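Local coordinates for SPCC18.06c protein (Schizosaccharomyces pombe, PDB 2P51) that removes poly(A) tails from mRNA as a metal-dependent 3'-exoribonuclease, the catalytic deadenylase subunit of the CCR4-NOT complex, at residues A[89-97]-A[242-253]; A[101-109]-A[232-243]. All blocks are in the same frame, centred on the assembly; numbering follows the deposited sequence.

Contact 1 of 2, residues A[89-97]-A[242-253]; sequences GLALSDEEG and ALLTARIFFEIR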
loop_
_atom_site.group_PDB
_atom_site.type_symbol
_atom_site.label_atom_id
_atom_site.label_comp_id
_atom_site.label_asym_id
_atom_site.label_seq_id
_atom_site.Cartn_x
_atom_site.Cartn_y
_atom_site.Cartn_z
ATOM N N GLY A 89 1.152 -4.999 -1.576
ATOM C CA GLY A 89 0.910 -5.909 -0.439
ATOM C C GLY A 89 -0.445 -5.630 0.181
ATOM O O GLY A 89 -0.741 -4.443 0.426
ATOM N N LEU A 90 -1.255 -6.684 0.354
ATOM C CA LEU A 90 -2.533 -6.539 1.016
ATOM C C LEU A 90 -2.621 -7.548 2.175
ATOM O O LEU A 90 -2.591 -8.747 1.927
ATOM C CB LEU A 90 -3.699 -6.778 0.055
ATOM C CG LEU A 90 -3.827 -5.922 -1.199
ATOM C CD1 LEU A 90 -5.027 -6.354 -2.036
ATOM C CD2 LEU A 90 -3.920 -4.440 -0.830
ATOM N N ALA A 91 -2.764 -7.048 3.396
ATOM C CA ALA A 91 -2.858 -7.863 4.591
ATOM C C ALA A 91 -4.251 -7.686 5.196
ATOM O O ALA A 91 -4.626 -6.582 5.590
ATOM C CB ALA A 91 -1.763 -7.473 5.588
ATOM N N LEU A 92 -4.994 -8.795 5.270
ATOM C CA LEU A 92 -6.358 -8.740 5.787
ATOM C C LEU A 92 -6.361 -9.075 7.273
ATOM O O LEU A 92 -5.656 -9.961 7.734
ATOM C CB LEU A 92 -7.279 -9.699 5.091
ATOM C CG LEU A 92 -7.897 -9.216 3.754
ATOM C CD1 LEU A 92 -6.931 -8.705 2.729
ATOM C CD2 LEU A 92 -8.731 -10.399 3.196
ATOM N N SER A 93 -7.232 -8.348 8.002
ATOM C CA SER A 93 -7.456 -8.629 9.397
ATOM C C SER A 93 -8.949 -8.454 9.678
ATOM O O SER A 93 -9.643 -7.707 8.992
ATOM C CB SER A 93 -6.686 -7.620 10.279
ATOM O OG SER A 93 -5.285 -7.531 9.998
ATOM N N ASP A 94 -9.379 -9.102 10.760
ATOM C CA ASP A 94 -10.725 -8.758 11.288
ATOM C C ASP A 94 -10.611 -7.496 12.134
ATOM O O ASP A 94 -9.545 -6.859 12.264
ATOM C CB ASP A 94 -11.369 -9.932 12.031
ATOM C CG ASP A 94 -10.751 -10.243 13.373
ATOM O OD1 ASP A 94 -9.874 -9.527 13.908
ATOM O OD2 ASP A 94 -11.129 -11.283 13.946
ATOM N N GLU A 95 -11.727 -7.088 12.737
ATOM C CA GLU A 95 -11.746 -5.802 13.430
ATOM C C GLU A 95 -11.023 -5.815 14.767
ATOM O O GLU A 95 -10.913 -4.748 15.434
ATOM C CB GLU A 95 -13.225 -5.454 13.634
ATOM C CG GLU A 95 -13.949 -5.185 12.323
ATOM C CD GLU A 95 -13.768 -3.774 11.799
ATOM O OE1 GLU A 95 -12.924 -3.001 12.354
ATOM O OE2 GLU A 95 -14.501 -3.445 10.828
ATOM N N GLU A 96 -10.550 -7.007 15.153
ATOM C CA GLU A 96 -9.743 -7.045 16.396
ATOM C C GLU A 96 -8.325 -7.508 16.086
ATOM O O GLU A 96 -7.601 -7.871 17.017
ATOM C CB GLU A 96 -10.465 -7.879 17.418
ATOM C CG GLU A 96 -11.599 -7.118 18.109
ATOM C CD GLU A 96 -11.266 -5.854 18.876
ATOM O OE1 GLU A 96 -10.129 -5.594 19.333
ATOM O OE2 GLU A 96 -12.217 -5.043 19.067
ATOM N N GLY A 97 -7.928 -7.419 14.817
ATOM C CA GLY A 97 -6.534 -7.636 14.434
ATOM C C GLY A 97 -6.148 -9.066 14.125
ATOM O O GLY A 97 -4.970 -9.361 13.898
ATOM N N ALA A 242 3.149 -4.548 4.492
ATOM C CA ALA A 242 1.701 -4.372 4.714
ATOM C C ALA A 242 1.274 -5.095 5.969
ATOM O O ALA A 242 0.429 -4.661 6.773
ATOM C CB ALA A 242 0.917 -4.909 3.507
ATOM N N LEU A 243 1.835 -6.280 6.209
ATOM C CA LEU A 243 1.452 -7.023 7.418
ATOM C C LEU A 243 1.931 -6.295 8.655
ATOM O O LEU A 243 1.269 -6.223 9.697
ATOM C CB LEU A 243 2.099 -8.415 7.337
ATOM C CG LEU A 243 2.008 -9.297 8.593
ATOM C CD1 LEU A 243 0.570 -9.549 8.973
ATOM C CD2 LEU A 243 2.722 -10.626 8.369
ATOM N N LEU A 244 3.164 -5.737 8.635
ATOM C CA LEU A 244 3.625 -4.983 9.801
ATOM C C LEU A 244 2.751 -3.760 10.066
ATOM O O LEU A 244 2.519 -3.416 11.239
ATOM C CB LEU A 244 5.080 -4.512 9.564
ATOM C CG LEU A 244 5.847 -4.073 10.803
ATOM C CD1 LEU A 244 5.891 -5.184 11.846
ATOM C CD2 LEU A 244 7.270 -3.662 10.412
ATOM N N THR A 245 2.326 -3.135 8.949
ATOM C CA THR A 245 1.419 -2.005 9.023
ATOM C C THR A 245 0.156 -2.417 9.777
ATOM O O THR A 245 -0.296 -1.696 10.699
ATOM C CB THR A 245 1.056 -1.515 7.612
ATOM O OG1 THR A 245 2.290 -1.029 7.000
ATOM C CG2 THR A 245 0.103 -0.327 7.624
ATOM N N ALA A 246 -0.418 -3.550 9.417
ATOM C CA ALA A 246 -1.637 -4.004 10.140
ATOM C C ALA A 246 -1.360 -4.165 11.624
ATOM O O ALA A 246 -2.119 -3.725 12.516
ATOM C CB ALA A 246 -2.106 -5.331 9.574
ATOM N N ARG A 247 -0.247 -4.848 11.931
ATOM C CA ARG A 247 0.009 -5.130 13.350
ATOM C C ARG A 247 0.266 -3.845 14.122
ATOM O O ARG A 247 -0.220 -3.718 15.270
ATOM C CB ARG A 247 1.194 -6.114 13.496
ATOM C CG ARG A 247 0.858 -7.407 12.770
ATOM C CD ARG A 247 1.961 -8.420 12.875
ATOM N NE ARG A 247 1.291 -9.727 12.715
ATOM C CZ ARG A 247 2.000 -10.853 12.776
ATOM N NH1 ARG A 247 3.314 -10.729 12.977
ATOM N NH2 ARG A 247 1.312 -11.974 12.624
ATOM N N ILE A 248 0.995 -2.886 13.573
ATOM C CA ILE A 248 1.184 -1.600 14.268
ATOM C C ILE A 248 -0.156 -0.874 14.468
ATOM O O ILE A 248 -0.400 -0.262 15.532
ATOM C CB ILE A 248 2.217 -0.750 13.520
ATOM C CG1 ILE A 248 3.660 -1.291 13.632
ATOM C CG2 ILE A 248 2.174 0.700 13.995
ATOM C CD1 ILE A 248 4.471 -0.674 12.481
ATOM N N PHE A 249 -1.012 -0.941 13.438
ATOM C CA PHE A 249 -2.294 -0.237 13.573
ATOM C C PHE A 249 -3.057 -0.734 14.792
ATOM O O PHE A 249 -3.533 0.066 15.599
ATOM C CB PHE A 249 -3.172 -0.397 12.307
ATOM C CG PHE A 249 -4.575 0.187 12.508
ATOM C CD1 PHE A 249 -4.767 1.559 12.489
ATOM C CD2 PHE A 249 -5.661 -0.665 12.720
ATOM C CE1 PHE A 249 -6.043 2.085 12.668
ATOM C CE2 PHE A 249 -6.934 -0.130 12.901
ATOM C CZ PHE A 249 -7.127 1.232 12.888
ATOM N N PHE A 250 -3.179 -2.063 14.954
ATOM C CA PHE A 250 -4.025 -2.555 16.062
ATOM C C PHE A 250 -3.355 -2.224 17.400
ATOM O O PHE A 250 -4.043 -1.933 18.399
ATOM C CB PHE A 250 -4.332 -4.035 15.901
ATOM C CG PHE A 250 -5.358 -4.198 14.759
ATOM C CD1 PHE A 250 -6.688 -3.931 15.007
ATOM C CD2 PHE A 250 -4.949 -4.590 13.482
ATOM C CE1 PHE A 250 -7.637 -4.057 13.993
ATOM C CE2 PHE A 250 -5.889 -4.749 12.476
ATOM C CZ PHE A 250 -7.215 -4.493 12.743
ATOM N N GLU A 251 -2.011 -2.248 17.406
ATOM C CA GLU A 251 -1.350 -1.954 18.698
ATOM C C GLU A 251 -1.520 -0.484 19.048
ATOM O O GLU A 251 -1.749 -0.173 20.235
ATOM C CB GLU A 251 0.139 -2.338 18.631
ATOM C CG GLU A 251 0.855 -2.209 19.963
ATOM C CD GLU A 251 0.327 -3.071 21.089
ATOM O OE1 GLU A 251 -0.384 -4.051 20.761
ATOM O OE2 GLU A 251 0.618 -2.773 22.278
ATOM N N ILE A 252 -1.400 0.438 18.113
ATOM C CA ILE A 252 -1.606 1.872 18.348
ATOM C C ILE A 252 -3.042 2.131 18.768
ATOM O O ILE A 252 -3.357 2.909 19.685
ATOM C CB ILE A 252 -1.250 2.608 17.012
ATOM C CG1 ILE A 252 0.276 2.686 16.816
ATOM C CG2 ILE A 252 -1.967 3.919 16.858
ATOM C CD1 ILE A 252 0.446 3.157 15.327
ATOM N N ARG A 253 -3.998 1.441 18.082
ATOM C CA ARG A 253 -5.406 1.602 18.429
ATOM C C ARG A 253 -5.625 1.191 19.878
ATOM O O ARG A 253 -6.337 1.845 20.643
ATOM C CB ARG A 253 -6.274 0.725 17.531
ATOM C CG ARG A 253 -7.753 1.067 17.660
ATOM C CD ARG A 253 -8.577 0.197 16.703
ATOM N NE ARG A 253 -8.631 -1.153 17.270
ATOM C CZ ARG A 253 -9.438 -2.102 16.781
ATOM N NH1 ARG A 253 -10.228 -1.872 15.715
ATOM N NH2 ARG A 253 -9.404 -3.280 17.388
#
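Glu95 O, a backbone carbonyl oxygen, is gripped end-on by both terminal nitrogens of Arg253, with NH2 at 2.9 Å and NH1 at 3.0 Å. This pair of bonds ties the type I turn that follows strand 89-93 to the helix that packs on the central sheet of the DEDD nuclease fold. The oxygen lies close to the guanidinium plane, and NH2 meets it in the carbonyl plane. NH2 also forms a salt bridge to Glu96 OE1, 3.1 Å away. Carboxylate and guanidinium are not coplanar there; their planes are 56° apart. Arg253 reaches the turn because its chain runs extended from a CG anti to the backbone N (chi1 -168°) and bends only at chi3. Phe250 CD1 then lies 3.6 Å above the plane of the guanidinium.

The turn, from Asp94 to Gly97, is held from within by Asp94 OD1, which accepts from Glu96 N in an Asx turn and also from Asn98 N. Gly97 lays its CA over the centre of the Phe250 ring, a CH-pi contact at 3.4 Å from the centroid. Gly97 has no CB, and its backbone angles are those of a glycine, so its CA can lie this close to the ring. The other face of the ring is covered by Phe249 CD2. Toward the start of the helix segment, the strand and helix axes are 36° apart in direction, and the contacts are made mainly by Ala91, Ala242 and the CA and CB of Leu243. Ala91 CB packs against Leu243 CA and the CB of Ala242. At the start of the strand segment, Ala242 CB rests 3.5 Å from Gly89 O.

Contact 2 of 2, residues A[101-109]-A[232-243]; sequences VEACTWQFN and IGPQHQAGSDAL. With MG (magnesium ion), chain C.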
loop_
_atom_site.group_PDB
_atom_site.type_symbol
_atom_site.label_atom_id
_atom_site.label_comp_id
_atom_site.label_asym_id
_atom_site.label_seq_id
_atom_site.Cartn_x
_atom_site.Cartn_y
_atom_site.Cartn_z
ATOM N N VAL A 101 -6.289 -17.529 8.859
ATOM C CA VAL A 101 -5.192 -18.524 8.933
ATOM C C VAL A 101 -4.665 -18.841 7.552
ATOM O O VAL A 101 -3.509 -19.266 7.392
ATOM C CB VAL A 101 -5.725 -19.789 9.621
ATOM C CG1 VAL A 101 -4.644 -20.861 9.733
ATOM C CG2 VAL A 101 -6.280 -19.445 11.004
ATOM N N GLU A 102 -5.480 -18.629 6.521
ATOM C CA GLU A 102 -5.056 -18.849 5.150
ATOM C C GLU A 102 -3.834 -18.031 4.741
ATOM O O GLU A 102 -3.051 -18.477 3.898
ATOM C CB GLU A 102 -6.174 -18.454 4.179
ATOM C CG GLU A 102 -7.382 -19.377 4.153
ATOM C CD GLU A 102 -8.424 -19.092 5.224
ATOM O OE1 GLU A 102 -8.166 -18.337 6.198
ATOM O OE2 GLU A 102 -9.556 -19.665 5.127
ATOM N N ALA A 103 -3.682 -16.808 5.282
ATOM C CA ALA A 103 -2.584 -15.953 4.866
ATOM C C ALA A 103 -2.471 -14.757 5.775
ATOM O O ALA A 103 -3.473 -14.081 6.044
ATOM C CB ALA A 103 -2.816 -15.432 3.444
ATOM N N CYS A 104 -1.266 -14.482 6.251
ATOM C CA CYS A 104 -1.064 -13.226 6.985
ATOM C C CYS A 104 -1.123 -12.060 6.001
ATOM O O CYS A 104 -1.529 -10.970 6.397
ATOM C CB CYS A 104 0.265 -13.227 7.735
ATOM S SG CYS A 104 0.563 -14.558 8.935
ATOM N N THR A 105 -0.708 -12.245 4.745
ATOM C CA THR A 105 -0.653 -11.152 3.776
ATOM C C THR A 105 -0.494 -11.721 2.369
ATOM O O THR A 105 0.021 -12.835 2.186
ATOM C CB THR A 105 0.489 -10.179 4.141
ATOM O OG1 THR A 105 0.456 -9.043 3.273
ATOM C CG2 THR A 105 1.867 -10.830 3.968
ATOM N N TRP A 106 -0.933 -10.982 1.343
ATOM C CA TRP A 106 -0.714 -11.304 -0.049
ATOM C C TRP A 106 0.277 -10.302 -0.637
ATOM O O TRP A 106 0.213 -9.108 -0.305
ATOM C CB TRP A 106 -2.011 -11.178 -0.868
ATOM C CG TRP A 106 -2.914 -12.375 -0.720
ATOM C CD1 TRP A 106 -2.963 -13.437 -1.599
ATOM C CD2 TRP A 106 -3.868 -12.655 0.314
ATOM N NE1 TRP A 106 -3.898 -14.357 -1.159
ATOM C CE2 TRP A 106 -4.460 -13.913 -0.013
ATOM C CE3 TRP A 106 -4.284 -11.992 1.472
ATOM C CZ2 TRP A 106 -5.445 -14.500 0.785
ATOM C CZ3 TRP A 106 -5.263 -12.555 2.274
ATOM C CH2 TRP A 106 -5.833 -13.800 1.925
ATOM N N GLN A 107 1.116 -10.817 -1.517
ATOM C CA GLN A 107 2.056 -9.978 -2.210
ATOM C C GLN A 107 1.845 -10.154 -3.715
ATOM O O GLN A 107 2.161 -11.195 -4.274
ATOM C CB GLN A 107 3.470 -10.402 -1.809
ATOM C CG GLN A 107 4.598 -9.652 -2.493
ATOM C CD GLN A 107 5.868 -9.816 -1.637
ATOM O OE1 GLN A 107 6.101 -8.925 -0.800
ATOM N NE2 GLN A 107 6.621 -10.871 -1.878
ATOM N N PHE A 108 1.339 -9.109 -4.376
ATOM C CA PHE A 108 1.076 -9.102 -5.802
ATOM C C PHE A 108 2.320 -8.590 -6.517
ATOM O O PHE A 108 2.774 -7.479 -6.182
ATOM C CB PHE A 108 -0.104 -8.172 -6.108
ATOM C CG PHE A 108 -1.400 -8.715 -5.529
ATOM C CD1 PHE A 108 -2.237 -9.490 -6.324
ATOM C CD2 PHE A 108 -1.763 -8.481 -4.226
ATOM C CE1 PHE A 108 -3.410 -10.005 -5.785
ATOM C CE2 PHE A 108 -2.936 -9.011 -3.688
ATOM C CZ PHE A 108 -3.766 -9.800 -4.442
ATOM N N ASN A 109 2.863 -9.369 -7.437
ATOM C CA ASN A 109 4.111 -9.013 -8.122
ATOM C C ASN A 109 3.856 -8.593 -9.563
ATOM O O ASN A 109 3.275 -9.413 -10.310
ATOM C CB ASN A 109 5.031 -10.250 -8.066
ATOM C CG ASN A 109 5.372 -10.596 -6.611
ATOM O OD1 ASN A 109 6.018 -9.800 -5.910
ATOM N ND2 ASN A 109 4.902 -11.768 -6.191
ATOM N N ILE A 232 7.273 -10.442 10.204
ATOM C CA ILE A 232 7.308 -11.708 9.515
ATOM C C ILE A 232 7.694 -11.390 8.079
ATOM O O ILE A 232 7.032 -10.539 7.473
ATOM C CB ILE A 232 5.929 -12.409 9.577
ATOM C CG1 ILE A 232 5.514 -12.856 10.981
ATOM C CG2 ILE A 232 5.872 -13.584 8.594
ATOM C CD1 ILE A 232 4.351 -13.803 11.111
ATOM N N GLY A 233 8.703 -11.993 7.461
ATOM C CA GLY A 233 8.993 -11.714 6.055
ATOM C C GLY A 233 10.034 -10.611 5.986
ATOM O O GLY A 233 10.496 -10.014 6.971
ATOM N N PRO A 234 10.428 -10.383 4.720
ATOM C CA PRO A 234 11.496 -9.438 4.405
ATOM C C PRO A 234 11.090 -7.962 4.451
ATOM O O PRO A 234 10.113 -7.575 3.825
ATOM C CB PRO A 234 11.886 -9.834 2.969
ATOM C CG PRO A 234 10.689 -10.539 2.409
ATOM C CD PRO A 234 9.901 -11.116 3.548
ATOM N N GLN A 235 11.853 -7.121 5.172
ATOM C CA GLN A 235 11.666 -5.673 5.101
ATOM C C GLN A 235 11.831 -5.198 3.654
ATOM O O GLN A 235 12.647 -5.674 2.854
ATOM C CB GLN A 235 12.666 -5.008 6.036
ATOM C CG GLN A 235 12.583 -3.500 6.149
ATOM C CD GLN A 235 13.341 -2.938 7.329
ATOM O OE1 GLN A 235 13.215 -1.724 7.577
ATOM N NE2 GLN A 235 14.137 -3.689 8.070
ATOM N N HIS A 236 11.011 -4.197 3.300
ATOM C CA HIS A 236 11.099 -3.565 1.997
ATOM C C HIS A 236 10.608 -4.534 0.939
ATOM O O HIS A 236 11.017 -4.412 -0.221
ATOM C CB HIS A 236 12.534 -3.029 1.760
ATOM C CG HIS A 236 12.494 -1.890 0.801
ATOM N ND1 HIS A 236 12.540 -0.577 1.234
ATOM C CD2 HIS A 236 12.387 -1.863 -0.552
ATOM C CE1 HIS A 236 12.463 0.229 0.176
ATOM N NE2 HIS A 236 12.382 -0.526 -0.934
ATOM N N GLN A 237 9.697 -5.436 1.326
ATOM C CA GLN A 237 8.861 -6.155 0.377
ATOM C C GLN A 237 7.409 -5.855 0.762
ATOM O O GLN A 237 7.149 -5.802 1.972
ATOM C CB GLN A 237 9.134 -7.666 0.269
ATOM C CG GLN A 237 10.476 -7.870 -0.495
ATOM C CD GLN A 237 10.538 -9.194 -1.210
ATOM O OE1 GLN A 237 9.653 -9.604 -1.954
ATOM N NE2 GLN A 237 11.607 -9.991 -0.990
ATOM N N ALA A 238 6.534 -5.635 -0.219
ATOM C CA ALA A 238 5.240 -5.016 0.138
ATOM C C ALA A 238 4.379 -5.929 0.990
ATOM O O ALA A 238 3.618 -5.427 1.824
ATOM C CB ALA A 238 4.479 -4.563 -1.077
ATOM N N GLY A 239 4.426 -7.244 0.813
ATOM C CA GLY A 239 3.637 -8.164 1.602
ATOM C C GLY A 239 3.969 -8.043 3.064
ATOM O O GLY A 239 3.099 -7.817 3.934
ATOM N N SER A 240 5.238 -8.147 3.405
ATOM C CA SER A 240 5.722 -8.061 4.778
ATOM C C SER A 240 5.483 -6.672 5.336
ATOM O O SER A 240 5.032 -6.525 6.490
ATOM C CB SER A 240 7.221 -8.406 4.772
ATOM O OG SER A 240 7.733 -8.273 6.088
ATOM N N ASP A 241 5.756 -5.645 4.533
ATOM C CA ASP A 241 5.522 -4.282 5.045
ATOM C C ASP A 241 4.031 -4.040 5.326
ATOM O O ASP A 241 3.694 -3.376 6.337
ATOM C CB ASP A 241 6.025 -3.235 4.062
ATOM C CG ASP A 241 7.524 -3.215 3.843
ATOM O OD1 ASP A 241 8.296 -3.744 4.689
ATOM O OD2 ASP A 241 7.994 -2.662 2.805
ATOM N N ALA A 242 3.149 -4.548 4.492
ATOM C CA ALA A 242 1.701 -4.372 4.714
ATOM C C ALA A 242 1.274 -5.095 5.969
ATOM O O ALA A 242 0.429 -4.661 6.773
ATOM C CB ALA A 242 0.917 -4.909 3.507
ATOM N N LEU A 243 1.835 -6.280 6.209
ATOM C CA LEU A 243 1.452 -7.023 7.418
ATOM C C LEU A 243 1.931 -6.295 8.655
ATOM O O LEU A 243 1.269 -6.223 9.697
ATOM C CB LEU A 243 2.099 -8.415 7.337
ATOM C CG LEU A 243 2.008 -9.297 8.593
ATOM C CD1 LEU A 243 0.570 -9.549 8.973
ATOM C CD2 LEU A 243 2.722 -10.626 8.369
HETATM MG MG MG C . 7.513 -1.151 1.518
HETATM O O HOH W 1 6.889 -9.804 1.651
HETATM O O HOH W 2 7.246 0.546 0.262
HETATM O O HOH W 3 7.536 0.000 3.273
HETATM O O HOH W 4 9.531 -0.733 1.209
#
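The N-terminal end of helix 238-243, which carries the metal ligand Asp241, is held against strand 105-109 by Gln107 and Thr105. Gln107 extends its chain to the first turn, its CG anti to the backbone N (chi1 178°). Its OE1 accepts from Gly239 N at 2.9 Å, the donor N lying 23° off the plane of the amide carbonyl. Water 1 donates to the same OE1 and accepts from Ser240 N, so the amide oxygen serves two backbone N-H groups, one through the water. Gln107 NE2 bonds to Asp25 and, weakly, to Gln237 OE1; the two amide planes are nearly parallel. An alanine in place of Gln107 is likely to leave Gly239 N and the bridging water without their acceptor at the helix start.

In this DEDD nuclease the same helix turn presents Asp241 to a magnesium ion, with OD2 at 2.0 Å. Asp51, Glu53 and three waters complete the site. Asp241 OD1 turns to the protein: it accepts from His236 N on its syn side and pairs with Arg231.

Thr105 OG1 donates to Gly239 O at 3.0 Å. Leu243 N reaches that oxygen from the opposite face of the carbonyl plane. Gly239 has no side chain, which lets Gln107 OE1 and Thr105 CG2 come close to its backbone. Beyond this, Cys104 CB packs on Leu243 CD2 at 3.6 Å.

Contacts 1 and 2 place one helix, 238-257, on two neighbouring antiparallel strands of the same sheet. Their centres are about 11 Å apart, and they share Ala242 and Leu243. Contact 2 holds the N-terminal end of the helix and contact 1 the turns that follow. The strands meet directly, with Leu90 O 2.8 Å from Trp106 N, a probable hydrogen bond. Ala91 CB also lies 3.6 Å from Thr105 OG1. Asp241 of contact 2 binds magnesium itself. Contact 1 comes near the active site through Ala242, whose side chain is about 4 Å from that of Asp51 and about 8 Å from a magnesium ion.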